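Local coordinates for protein putative glycoside hydrolase (Bacteroides ovatus, PDB 4ONZ) that is of unknown function but, as a putative glycoside hydrolase, belongs to a carbohydrate-active family whose members share a five-bladed beta-propeller fold, at residues E120-A125 and F323-V328; K62-Y67 and V84-S89; N264-G269 and P277-C282; W204-I209 and S243-C248. All blocks are in the same frame, centred on the assembly; numbering follows the deposited sequence.

Overall arrangement
The chain is built as a five-bladed beta-propeller, and contact 1 lies near its centre, where strands 118-126 and 322-330 of two different blades face each other. Contact 2, a hairpin within one blade, packs on it with centres 11 Å apart, through Pro122 and Val124 on Leu66 and Val328 on Ile63. Contacts 3 and 4, with centres 12 Å apart, share the sheet in which strands 245-255 and 258-266 are neighbours. Both also touch contact 1: Asn264 OD1 meets Ile324 N, and Arg123 NH2 meets Cys248 O. Contacts 2 and 4 lie on opposite sides of the chain's centre. The side chains of Asp121, Tyr281 and Glu247 each lie about 3 to 4 Å from unknown ligand, which may mark a pocket.

Contact 1: residues E120-A125 and F323-V328; sequences EDPRVA and FIEGLV
At the centre of the beta-propeller, strands from two blades converge, and Glu325 of 323-328 stacks on Arg123 of 120-125. The guanidinium and carboxylate planes are only 11° apart, and Glu325 CG stands over the middle of the guanidinium, 3.8 Å from Arg123 CZ. Arg123 NH1 and Glu325 OE2, 3.6 Å apart, make a doubtful salt bridge of charge alone: the oxygen lies well out of the guanidinium plane and too close to a neighbour in the model. Phe323 stands nearly upright to the guanidinium, planes 87° apart, with its CE2 3.4 Å from Arg123 NH2. Hydrogen bonds from Arg123 NE to Gly249 O and from NH2 to Cys248 O fix its rotation. The strand segments run roughly parallel, axes 6.9 Å apart at the closest. Glu325 and Gly326 face Tyr337 in a classic beta bulge on strand 322-330. A water joins the two backbones, accepting from Val124 N at 3.0 Å and donating to Glu325 O at 2.9 Å. Glu325 OE1 is buried and has no polar partner in the model. Asp121 OD1 makes a salt bridge with Arg68 and accepts from Asn53 ND2, while Asp121 OD2 lies close to an unknown ligand.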
loop_
_atom_site.group_PDB
_atom_site.type_symbol
_atom_site.label_atom_id
_atom_site.label_comp_id
_atom_site.label_asym_id
_atom_site.label_seq_id
_atom_site.Cartn_x
_atom_site.Cartn_y
_atom_site.Cartn_z
ATOM N N GLU A 120 4.240 7.299 6.531
ATOM C CA GLU A 120 4.460 5.879 6.320
ATOM C C GLU A 120 3.538 5.237 5.298
ATOM O O GLU A 120 2.466 5.744 4.986
ATOM C CB GLU A 120 4.159 5.115 7.631
ATOM C CG GLU A 120 4.803 5.655 8.901
ATOM C CD GLU A 120 4.340 4.927 10.164
ATOM O OE1 GLU A 120 3.373 4.138 10.086
ATOM O OE2 GLU A 120 4.944 5.146 11.237
ATOM N N ASP A 121 4.005 4.095 4.804
ATOM C CA ASP A 121 3.225 3.157 4.015
ATOM C C ASP A 121 2.304 3.759 2.948
ATOM O O ASP A 121 1.086 3.704 3.074
ATOM C CB ASP A 121 2.383 2.317 4.973
ATOM C CG ASP A 121 3.216 1.539 5.995
ATOM O OD1 ASP A 121 4.449 1.591 5.961
ATOM O OD2 ASP A 121 2.606 0.856 6.844
ATOM N N PRO A 122 2.887 4.309 1.888
ATOM C CA PRO A 122 2.079 4.888 0.836
ATOM C C PRO A 122 1.449 3.867 -0.112
ATOM O O PRO A 122 1.987 2.776 -0.326
ATOM C CB PRO A 122 3.096 5.719 0.050
ATOM C CG PRO A 122 4.373 4.972 0.218
ATOM C CD PRO A 122 4.328 4.488 1.638
ATOM N N ARG A 123 0.307 4.238 -0.664
ATOM C CA ARG A 123 -0.328 3.503 -1.746
ATOM C C ARG A 123 -0.707 4.583 -2.732
ATOM O O ARG A 123 -1.273 5.605 -2.338
ATOM C CB ARG A 123 -1.540 2.721 -1.264
ATOM C CG ARG A 123 -1.143 1.534 -0.402
ATOM C CD ARG A 123 -2.269 1.057 0.482
ATOM N NE ARG A 123 -1.860 -0.122 1.249
ATOM C CZ ARG A 123 -1.074 -0.100 2.328
ATOM N NH1 ARG A 123 -0.601 1.038 2.820
ATOM N NH2 ARG A 123 -0.771 -1.242 2.946
ATOM N N VAL A 124 -0.375 4.379 -3.996
ATOM C CA VAL A 124 -0.614 5.385 -5.021
ATOM C C VAL A 124 -1.414 4.885 -6.221
ATOM O O VAL A 124 -1.199 3.785 -6.718
ATOM C CB VAL A 124 0.729 5.968 -5.513
ATOM C CG1 VAL A 124 0.526 6.915 -6.702
ATOM C CG2 VAL A 124 1.429 6.683 -4.370
ATOM N N ALA A 125 -2.350 5.714 -6.660
ATOM C CA ALA A 125 -3.135 5.464 -7.846
ATOM C C ALA A 125 -3.239 6.786 -8.626
ATOM O O ALA A 125 -3.026 7.874 -8.066
ATOM C CB ALA A 125 -4.500 4.928 -7.488
ATOM N N PHE A 323 5.273 -7.867 2.678
ATOM C CA PHE A 323 4.143 -6.934 2.777
ATOM C C PHE A 323 3.948 -6.260 1.429
ATOM O O PHE A 323 4.761 -5.422 1.020
ATOM C CB PHE A 323 4.406 -5.912 3.876
ATOM C CG PHE A 323 3.197 -5.102 4.253
ATOM C CD1 PHE A 323 2.276 -5.598 5.161
ATOM C CD2 PHE A 323 2.995 -3.840 3.728
ATOM C CE1 PHE A 323 1.165 -4.855 5.528
ATOM C CE2 PHE A 323 1.895 -3.096 4.095
ATOM C CZ PHE A 323 0.979 -3.601 4.996
ATOM N N ILE A 324 2.875 -6.654 0.747
ATOM C CA ILE A 324 2.580 -6.222 -0.624
ATOM C C ILE A 324 1.900 -4.876 -0.635
ATOM O O ILE A 324 0.882 -4.696 0.031
ATOM C CB ILE A 324 1.655 -7.218 -1.350
ATOM C CG1 ILE A 324 2.122 -8.666 -1.166
ATOM C CG2 ILE A 324 1.540 -6.876 -2.828
ATOM C CD1 ILE A 324 3.555 -8.941 -1.538
ATOM N N GLU A 325 2.437 -3.928 -1.401
ATOM C CA GLU A 325 1.881 -2.574 -1.353
ATOM C C GLU A 325 1.849 -1.803 -2.676
ATOM O O GLU A 325 1.176 -0.762 -2.768
ATOM C CB GLU A 325 2.645 -1.814 -0.264
ATOM C CG GLU A 325 2.074 -0.466 0.175
ATOM C CD GLU A 325 2.736 0.039 1.448
ATOM O OE1 GLU A 325 3.214 -0.806 2.250
ATOM O OE2 GLU A 325 2.789 1.278 1.659
ATOM N N GLY A 326 2.554 -2.307 -3.690
ATOM C CA GLY A 326 2.565 -1.684 -5.007
ATOM C C GLY A 326 2.234 -2.671 -6.101
ATOM O O GLY A 326 2.657 -3.819 -6.053
ATOM N N LEU A 327 1.468 -2.218 -7.088
ATOM C CA LEU A 327 1.077 -3.040 -8.212
ATOM C C LEU A 327 0.994 -2.175 -9.458
ATOM O O LEU A 327 0.202 -1.222 -9.517
ATOM C CB LEU A 327 -0.277 -3.700 -7.950
ATOM C CG LEU A 327 -0.802 -4.598 -9.064
ATOM C CD1 LEU A 327 0.123 -5.797 -9.296
ATOM C CD2 LEU A 327 -2.214 -5.061 -8.725
ATOM N N VAL A 328 1.801 -2.503 -10.465
ATOM C CA VAL A 328 1.797 -1.725 -11.706
ATOM C C VAL A 328 1.728 -2.623 -12.931
ATOM O O VAL A 328 2.256 -3.737 -12.932
ATOM C CB VAL A 328 3.026 -0.798 -11.824
ATOM C CG1 VAL A 328 3.014 0.257 -10.728
ATOM C CG2 VAL A 328 4.325 -1.574 -11.774
HETATM O O HOH W 1 0.794 1.598 -4.407
#

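Contact 2: residues K62-Y67 and V84-S89; sequences KIVVLY and VGYAES
Tyr67 lays its ring flat over the backbone of Gly85, with Gly85 CA 3.8 Å from the ring centroid and 13° off the ring normal, a CH-pi contact. With CG between the backbone N and the carbonyl carbon (chi1 56°), the ring folds back across the neighbouring strand, where Gly85 has no side chain to obstruct it; Ala87 CB sits at the ring's edge. On the other face of the sheet, Val64 CG1 touches Tyr86 CE2 at 3.5 Å, and Leu66 CD2 lies 4.1 Å from Tyr86 CD2. Beyond these, Lys62 slants across Glu88 and donates from NZ to OE2 at 2.8 Å, a salt bridge that meets the oxygen on its anti side. Tyr86 OH donates to Glu88 OE1 at 2.8 Å, also from the anti side. Six backbone hydrogen bonds set the antiparallel register of this hairpin within one propeller blade, pairing Ile63 with Ser89, Val65 with Ala87 and Tyr67 with Gly85; Val65 N to Ala87 O measures 2.8 Å. Farther out, Tyr67 OH is held by Glu47 OE1 and Arg97 NE, and Ser89 OG by Glu94 O and Gly92 N. Each oxygen of Glu88 thus has its own donor, which restrains the turning of the carboxylate, and Lys62 would probably offset its charge at this partly exposed position.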
loop_
_atom_site.group_PDB
_atom_site.type_symbol
_atom_site.label_atom_id
_atom_site.label_comp_id
_atom_site.label_asym_id
_atom_site.label_seq_id
_atom_site.Cartn_x
_atom_site.Cartn_y
_atom_site.Cartn_z
ATOM N N LYS A 62 7.722 4.879 -17.475
ATOM C CA LYS A 62 8.619 4.379 -16.448
ATOM C C LYS A 62 7.881 4.000 -15.171
ATOM O O LYS A 62 6.897 4.624 -14.806
ATOM C CB LYS A 62 9.673 5.423 -16.098
ATOM C CG LYS A 62 10.665 5.700 -17.214
ATOM C CD LYS A 62 11.831 6.517 -16.688
ATOM C CE LYS A 62 12.967 6.582 -17.691
ATOM N NZ LYS A 62 14.161 7.232 -17.086
ATOM N N ILE A 63 8.389 2.972 -14.506
ATOM C CA ILE A 63 7.866 2.527 -13.236
ATOM C C ILE A 63 8.499 3.398 -12.153
ATOM O O ILE A 63 9.715 3.642 -12.163
ATOM C CB ILE A 63 8.188 1.039 -12.971
ATOM C CG1 ILE A 63 7.389 0.160 -13.944
ATOM C CG2 ILE A 63 7.846 0.669 -11.534
ATOM C CD1 ILE A 63 7.748 -1.304 -13.919
ATOM N N VAL A 64 7.667 3.884 -11.239
ATOM C CA VAL A 64 8.146 4.688 -10.126
ATOM C C VAL A 64 7.750 3.997 -8.837
ATOM O O VAL A 64 6.593 3.613 -8.667
ATOM C CB VAL A 64 7.554 6.111 -10.128
ATOM C CG1 VAL A 64 7.974 6.853 -8.864
ATOM C CG2 VAL A 64 7.984 6.866 -11.377
ATOM N N VAL A 65 8.722 3.821 -7.948
ATOM C CA VAL A 65 8.499 3.198 -6.658
ATOM C C VAL A 65 8.720 4.271 -5.606
ATOM O O VAL A 65 9.749 4.948 -5.602
ATOM C CB VAL A 65 9.436 1.993 -6.429
ATOM C CG1 VAL A 65 9.166 1.353 -5.084
ATOM C CG2 VAL A 65 9.274 0.974 -7.553
ATOM N N LEU A 66 7.724 4.435 -4.739
ATOM C CA LEU A 66 7.734 5.427 -3.670
ATOM C C LEU A 66 7.815 4.629 -2.363
ATOM O O LEU A 66 6.837 4.057 -1.896
ATOM C CB LEU A 66 6.469 6.282 -3.763
ATOM C CG LEU A 66 6.436 7.132 -5.048
ATOM C CD1 LEU A 66 5.032 7.524 -5.479
ATOM C CD2 LEU A 66 7.318 8.366 -4.900
ATOM N N TYR A 67 9.004 4.582 -1.792
ATOM C CA TYR A 67 9.259 3.730 -0.643
ATOM C C TYR A 67 9.295 4.414 0.708
ATOM O O TYR A 67 9.764 5.530 0.832
ATOM C CB TYR A 67 10.574 2.972 -0.854
ATOM C CG TYR A 67 11.809 3.828 -1.113
ATOM C CD1 TYR A 67 12.120 4.267 -2.392
ATOM C CD2 TYR A 67 12.693 4.149 -0.093
ATOM C CE1 TYR A 67 13.260 5.029 -2.646
ATOM C CE2 TYR A 67 13.841 4.893 -0.342
ATOM C CZ TYR A 67 14.124 5.327 -1.620
ATOM O OH TYR A 67 15.257 6.086 -1.861
ATOM N N VAL A 84 9.084 9.378 2.671
ATOM C CA VAL A 84 8.890 8.648 1.418
ATOM C C VAL A 84 9.949 9.018 0.371
ATOM O O VAL A 84 10.156 10.191 0.065
ATOM C CB VAL A 84 7.492 8.910 0.837
ATOM C CG1 VAL A 84 7.303 8.154 -0.469
ATOM C CG2 VAL A 84 6.424 8.494 1.849
ATOM N N GLY A 85 10.606 7.992 -0.158
ATOM C CA GLY A 85 11.636 8.150 -1.183
ATOM C C GLY A 85 11.072 7.862 -2.556
ATOM O O GLY A 85 10.040 7.211 -2.690
ATOM N N TYR A 86 11.794 8.313 -3.572
ATOM C CA TYR A 86 11.426 8.151 -4.969
ATOM C C TYR A 86 12.499 7.336 -5.691
ATOM O O TYR A 86 13.691 7.597 -5.534
ATOM C CB TYR A 86 11.332 9.536 -5.614
ATOM C CG TYR A 86 11.133 9.569 -7.124
ATOM C CD1 TYR A 86 12.206 9.369 -8.002
ATOM C CD2 TYR A 86 9.892 9.863 -7.673
ATOM C CE1 TYR A 86 12.029 9.412 -9.375
ATOM C CE2 TYR A 86 9.706 9.928 -9.050
ATOM C CZ TYR A 86 10.774 9.695 -9.898
ATOM O OH TYR A 86 10.591 9.748 -11.265
ATOM N N ALA A 87 12.060 6.334 -6.448
ATOM C CA ALA A 87 12.935 5.534 -7.297
ATOM C C ALA A 87 12.243 5.409 -8.654
ATOM O O ALA A 87 11.030 5.201 -8.721
ATOM C CB ALA A 87 13.192 4.166 -6.701
ATOM N N GLU A 88 13.024 5.560 -9.720
ATOM C CA GLU A 88 12.535 5.515 -11.095
ATOM C C GLU A 88 13.191 4.331 -11.815
ATOM O O GLU A 88 14.382 4.072 -11.626
ATOM C CB GLU A 88 12.900 6.847 -11.726
ATOM C CG GLU A 88 12.643 7.036 -13.196
ATOM C CD GLU A 88 13.108 8.412 -13.641
ATOM O OE1 GLU A 88 12.745 9.412 -12.989
ATOM O OE2 GLU A 88 13.841 8.489 -14.638
ATOM N N SER A 89 12.414 3.620 -12.638
ATOM C CA SER A 89 12.880 2.396 -13.275
ATOM C C SER A 89 12.365 2.184 -14.692
ATOM O O SER A 89 11.169 2.267 -14.951
ATOM C CB SER A 89 12.448 1.202 -12.421
ATOM O OG SER A 89 12.885 -0.020 -12.994
#

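Contact 3: residues N264-G269 and P277-C282; sequences NGKNSG and PGNAYC
Chi1 of -178° swings the Lys266 chain, extended throughout, across the face of Tyr281, whose CG turns anti to the carbonyl carbon (chi1 -68°). Lys266 CB stands over that face, 3.9 Å from the Tyr281 ring centroid, as a CH-pi contact, while CD passes 3.8 Å from Tyr281 OH. Asn264 CB comes to the edge of the ring. Behind the side chains, Gly265 and Cys282 form a hydrogen-bonded antiparallel pair where strand 258-266 ends and strand 281-288 begins. Beyond the strands, backbone bonds still join the two sides: Asn267 N to Ala280 O at 2.8 Å and Asn279 N to Asn267 O at 2.7 Å. Here the chain makes a type II turn from Pro277 to Ala280, with Asn279 in the left-handed conformation. Asn267 ND2 donates to Pro277 O at 3.2 Å from above the carbonyl plane, and Asn267 OD1 accepts from Asp273 N. Tyr281 also meets Phe323 edge-to-face and lies near an unknown ligand. One water bonds both Lys266 NZ, at 2.8 Å, and Tyr281 OH, at 2.7 Å; the lysine therefore packs its methylenes on the aromatic face while its ammonium stays hydrated, and its charge may polarise the phenol through that water.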
loop_
_atom_site.group_PDB
_atom_site.type_symbol
_atom_site.label_atom_id
_atom_site.label_comp_id
_atom_site.label_asym_id
_atom_site.label_seq_id
_atom_site.Cartn_x
_atom_site.Cartn_y
_atom_site.Cartn_z
ATOM N N ASN A 264 -2.774 -8.114 2.874
ATOM C CA ASN A 264 -1.764 -8.737 3.686
ATOM C C ASN A 264 -2.347 -9.280 4.969
ATOM O O ASN A 264 -3.036 -8.564 5.702
ATOM C CB ASN A 264 -0.695 -7.714 3.997
ATOM C CG ASN A 264 -0.017 -7.213 2.752
ATOM O OD1 ASN A 264 0.670 -7.965 2.077
ATOM N ND2 ASN A 264 -0.217 -5.946 2.431
ATOM N N GLY A 265 -2.063 -10.548 5.242
ATOM C CA GLY A 265 -2.532 -11.189 6.457
ATOM C C GLY A 265 -1.370 -11.372 7.401
ATOM O O GLY A 265 -0.284 -11.745 6.972
ATOM N N LYS A 266 -1.563 -11.058 8.678
ATOM C CA LYS A 266 -0.528 -11.312 9.661
ATOM C C LYS A 266 -0.946 -12.593 10.375
ATOM O O LYS A 266 -2.067 -12.689 10.886
ATOM C CB LYS A 266 -0.365 -10.141 10.634
ATOM C CG LYS A 266 0.744 -10.354 11.649
ATOM C CD LYS A 266 0.865 -9.199 12.633
ATOM C CE LYS A 266 1.915 -9.500 13.690
ATOM N NZ LYS A 266 2.183 -8.339 14.579
ATOM N N ASN A 267 -0.024 -13.554 10.442
ATOM C CA ASN A 267 -0.286 -14.873 11.016
ATOM C C ASN A 267 -0.008 -14.942 12.517
ATOM O O ASN A 267 1.038 -14.494 12.974
ATOM C CB ASN A 267 0.602 -15.904 10.284
ATOM C CG ASN A 267 0.171 -17.340 10.528
ATOM O OD1 ASN A 267 -1.018 -17.638 10.649
ATOM N ND2 ASN A 267 1.150 -18.249 10.598
ATOM N N SER A 268 -0.951 -15.476 13.286
ATOM C CA SER A 268 -0.730 -15.705 14.715
ATOM C C SER A 268 0.080 -16.982 14.914
ATOM O O SER A 268 -0.203 -18.003 14.291
ATOM C CB SER A 268 -2.048 -15.892 15.465
ATOM O OG SER A 268 -1.796 -16.335 16.792
ATOM N N GLY A 269 1.065 -16.940 15.802
ATOM C CA GLY A 269 1.851 -18.145 16.103
ATOM C C GLY A 269 1.106 -19.100 17.028
ATOM O O GLY A 269 1.544 -20.243 17.242
ATOM N N PRO A 277 5.064 -18.714 9.019
ATOM C CA PRO A 277 5.697 -18.264 10.255
ATOM C C PRO A 277 4.776 -17.438 11.147
ATOM O O PRO A 277 3.922 -16.710 10.644
ATOM C CB PRO A 277 6.863 -17.402 9.763
ATOM C CG PRO A 277 7.029 -17.729 8.318
ATOM C CD PRO A 277 5.673 -18.090 7.835
ATOM N N GLY A 278 4.938 -17.581 12.455
ATOM C CA GLY A 278 4.163 -16.800 13.416
ATOM C C GLY A 278 4.597 -15.345 13.332
ATOM O O GLY A 278 5.775 -15.069 13.117
ATOM N N ASN A 279 3.642 -14.428 13.493
ATOM C CA ASN A 279 3.864 -12.969 13.395
ATOM C C ASN A 279 4.348 -12.442 12.033
ATOM O O ASN A 279 4.697 -11.278 11.901
ATOM C CB ASN A 279 4.768 -12.461 14.521
ATOM C CG ASN A 279 4.103 -12.554 15.879
ATOM O OD1 ASN A 279 2.884 -12.391 16.009
ATOM N ND2 ASN A 279 4.902 -12.799 16.903
ATOM N N ALA A 280 4.326 -13.275 11.007
ATOM C CA ALA A 280 4.752 -12.832 9.694
ATOM C C ALA A 280 3.531 -12.499 8.855
ATOM O O ALA A 280 2.425 -12.974 9.111
ATOM C CB ALA A 280 5.575 -13.905 9.003
ATOM N N TYR A 281 3.759 -11.670 7.856
ATOM C CA TYR A 281 2.732 -11.300 6.915
ATOM C C TYR A 281 2.921 -12.133 5.651
ATOM O O TYR A 281 4.053 -12.386 5.223
ATOM C CB TYR A 281 2.801 -9.807 6.573
ATOM C CG TYR A 281 2.454 -8.834 7.684
ATOM C CD1 TYR A 281 3.339 -8.604 8.734
ATOM C CD2 TYR A 281 1.269 -8.099 7.655
ATOM C CE1 TYR A 281 3.041 -7.698 9.746
ATOM C CE2 TYR A 281 0.976 -7.166 8.648
ATOM C CZ TYR A 281 1.860 -6.967 9.690
ATOM O OH TYR A 281 1.570 -6.056 10.705
ATOM N N CYS A 282 1.797 -12.591 5.108
ATOM C CA CYS A 282 1.707 -13.311 3.843
ATOM C C CYS A 282 0.555 -12.645 3.122
ATOM O O CYS A 282 -0.303 -12.068 3.766
ATOM C CB CYS A 282 1.368 -14.782 4.046
ATOM S SG CYS A 282 2.567 -15.672 5.034
HETATM O O HOH W 2 2.774 -6.098 13.083
HETATM O O HOH W 3 1.669 -14.555 16.966
#

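Contact 4: residues W204-I209 and S243-C248; sequences WGEHAI and SLLTEC
Gly205 O is gripped by two groups of 243-248: Cys248 N donates to it at 3.1 Å, and the CA-H of Glu247 approaches it with CA at 3.3 Å. The N-H...O angle of the first bond is 161°. A second link is weak because it is bent, though Thr246 N and Glu206 O are 3.0 Å apart. Glu206 and Glu247 extend side by side in the same direction, each with CG anti to the backbone N, their carboxylate planes 44° apart. Glu206 OE2 and Glu247 OE1 are 4.0 Å from each other, like charges with a water between them; that water lies 2.6 Å from Glu247 OE1 and closer still to Glu206 OE2. The other oxygen of Glu247, OE2, is tied down by a hydrogen bond with Ser179 OG. Leu245 splits its methyls: CD1 leans on the Glu206 chain, while CD2 covers a face of the His207 ring, 3.5 Å from the centroid and displaced toward ND1. Ile209 CD1 packs on Cys248 SG at 3.6 Å. Thr246 OG1, turned between its backbone N and carbonyl carbon (chi1 53°), is buried against Ala208 CA with no polar partner in the model. Leu244 and Leu245 both face Lys266, a classic beta bulge. Glu247 comes within about 4 Å of an unknown ligand, which may mark a pocket. The hairpin loop between strands 200-204 and 210-214 of one blade packs against strand 245-255, probably of the next blade, as neighbouring blades do in a beta-propeller.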
loop_
_atom_site.group_PDB
_atom_site.type_symbol
_atom_site.label_atom_id
_atom_site.label_comp_id
_atom_site.label_asym_id
_atom_site.label_seq_id
_atom_site.Cartn_x
_atom_site.Cartn_y
_atom_site.Cartn_z
ATOM N N TRP A 204 -10.031 0.002 2.897
ATOM C CA TRP A 204 -9.027 0.474 3.817
ATOM C C TRP A 204 -9.070 -0.331 5.116
ATOM O O TRP A 204 -10.099 -0.938 5.446
ATOM C CB TRP A 204 -9.214 1.975 4.107
ATOM C CG TRP A 204 -10.480 2.315 4.877
ATOM C CD1 TRP A 204 -11.718 2.595 4.346
ATOM C CD2 TRP A 204 -10.622 2.413 6.297
ATOM N NE1 TRP A 204 -12.612 2.868 5.358
ATOM C CE2 TRP A 204 -11.968 2.758 6.561
ATOM C CE3 TRP A 204 -9.743 2.246 7.379
ATOM C CZ2 TRP A 204 -12.457 2.917 7.850
ATOM C CZ3 TRP A 204 -10.237 2.404 8.670
ATOM C CH2 TRP A 204 -11.585 2.734 8.894
ATOM N N GLY A 205 -7.952 -0.347 5.823
ATOM C CA GLY A 205 -7.870 -0.956 7.143
ATOM C C GLY A 205 -6.739 -1.933 7.373
ATOM O O GLY A 205 -6.126 -2.438 6.427
ATOM N N GLU A 206 -6.474 -2.172 8.658
ATOM C CA GLU A 206 -5.442 -3.087 9.123
ATOM C C GLU A 206 -6.036 -4.302 9.859
ATOM O O GLU A 206 -5.723 -5.446 9.527
ATOM C CB GLU A 206 -4.495 -2.317 10.046
ATOM C CG GLU A 206 -3.373 -3.147 10.639
ATOM C CD GLU A 206 -2.506 -2.370 11.610
ATOM O OE1 GLU A 206 -2.977 -1.388 12.220
ATOM O OE2 GLU A 206 -1.349 -2.769 11.794
ATOM N N HIS A 207 -6.887 -4.053 10.858
ATOM C CA HIS A 207 -7.517 -5.122 11.640
ATOM C C HIS A 207 -8.762 -5.722 10.999
ATOM O O HIS A 207 -9.266 -6.749 11.450
ATOM C CB HIS A 207 -7.864 -4.632 13.042
ATOM C CG HIS A 207 -6.668 -4.258 13.849
ATOM N ND1 HIS A 207 -6.037 -5.140 14.699
ATOM C CD2 HIS A 207 -5.974 -3.099 13.922
ATOM C CE1 HIS A 207 -5.008 -4.534 15.269
ATOM N NE2 HIS A 207 -4.947 -3.296 14.810
ATOM N N ALA A 208 -9.277 -5.040 9.991
ATOM C CA ALA A 208 -10.408 -5.497 9.213
ATOM C C ALA A 208 -10.336 -4.731 7.911
ATOM O O ALA A 208 -9.627 -3.737 7.824
ATOM C CB ALA A 208 -11.705 -5.185 9.923
ATOM N N ILE A 209 -11.059 -5.191 6.904
ATOM C CA ILE A 209 -11.141 -4.466 5.653
ATOM C C ILE A 209 -12.467 -3.711 5.673
ATOM O O ILE A 209 -13.541 -4.316 5.760
ATOM C CB ILE A 209 -11.098 -5.382 4.422
ATOM C CG1 ILE A 209 -9.809 -6.214 4.390
ATOM C CG2 ILE A 209 -11.264 -4.564 3.138
ATOM C CD1 ILE A 209 -8.533 -5.436 4.184
ATOM N N SER A 243 -4.772 -14.404 10.413
ATOM C CA SER A 243 -5.324 -14.694 11.725
ATOM C C SER A 243 -5.211 -13.579 12.755
ATOM O O SER A 243 -5.921 -13.612 13.755
ATOM C CB SER A 243 -4.736 -15.996 12.252
ATOM O OG SER A 243 -3.354 -16.101 11.970
ATOM N N LEU A 244 -4.321 -12.612 12.536
ATOM C CA LEU A 244 -4.241 -11.434 13.418
ATOM C C LEU A 244 -4.706 -10.160 12.723
ATOM O O LEU A 244 -5.333 -9.312 13.353
ATOM C CB LEU A 244 -2.838 -11.212 13.954
ATOM C CG LEU A 244 -2.296 -12.239 14.935
ATOM C CD1 LEU A 244 -0.821 -11.967 15.192
ATOM C CD2 LEU A 244 -3.087 -12.246 16.240
ATOM N N LEU A 245 -4.397 -10.021 11.438
ATOM C CA LEU A 245 -4.757 -8.832 10.683
ATOM C C LEU A 245 -5.140 -9.193 9.268
ATOM O O LEU A 245 -4.679 -10.204 8.734
ATOM C CB LEU A 245 -3.562 -7.889 10.572
ATOM C CG LEU A 245 -2.923 -7.313 11.825
ATOM C CD1 LEU A 245 -1.699 -6.512 11.434
ATOM C CD2 LEU A 245 -3.920 -6.455 12.597
ATOM N N THR A 246 -5.962 -8.330 8.673
ATOM C CA THR A 246 -6.368 -8.408 7.259
ATOM C C THR A 246 -6.199 -6.985 6.783
ATOM O O THR A 246 -7.118 -6.167 6.906
ATOM C CB THR A 246 -7.839 -8.835 7.050
ATOM O OG1 THR A 246 -8.697 -7.994 7.818
ATOM C CG2 THR A 246 -8.063 -10.291 7.453
ATOM N N GLU A 247 -5.021 -6.697 6.242
ATOM C CA GLU A 247 -4.627 -5.339 5.903
ATOM C C GLU A 247 -4.514 -5.070 4.403
ATOM O O GLU A 247 -3.907 -5.841 3.663
ATOM C CB GLU A 247 -3.298 -5.033 6.608
ATOM C CG GLU A 247 -2.808 -3.602 6.426
ATOM C CD GLU A 247 -1.695 -3.214 7.378
ATOM O OE1 GLU A 247 -1.072 -4.100 7.998
ATOM O OE2 GLU A 247 -1.440 -1.998 7.507
ATOM N N CYS A 248 -5.069 -3.942 3.962
ATOM C CA CYS A 248 -5.055 -3.608 2.551
ATOM C C CYS A 248 -3.642 -3.563 1.988
ATOM O O CYS A 248 -2.710 -3.092 2.634
ATOM C CB CYS A 248 -5.785 -2.289 2.273
ATOM S SG CYS A 248 -7.564 -2.404 2.478
HETATM O O HOH W 4 0.289 -3.730 10.177
#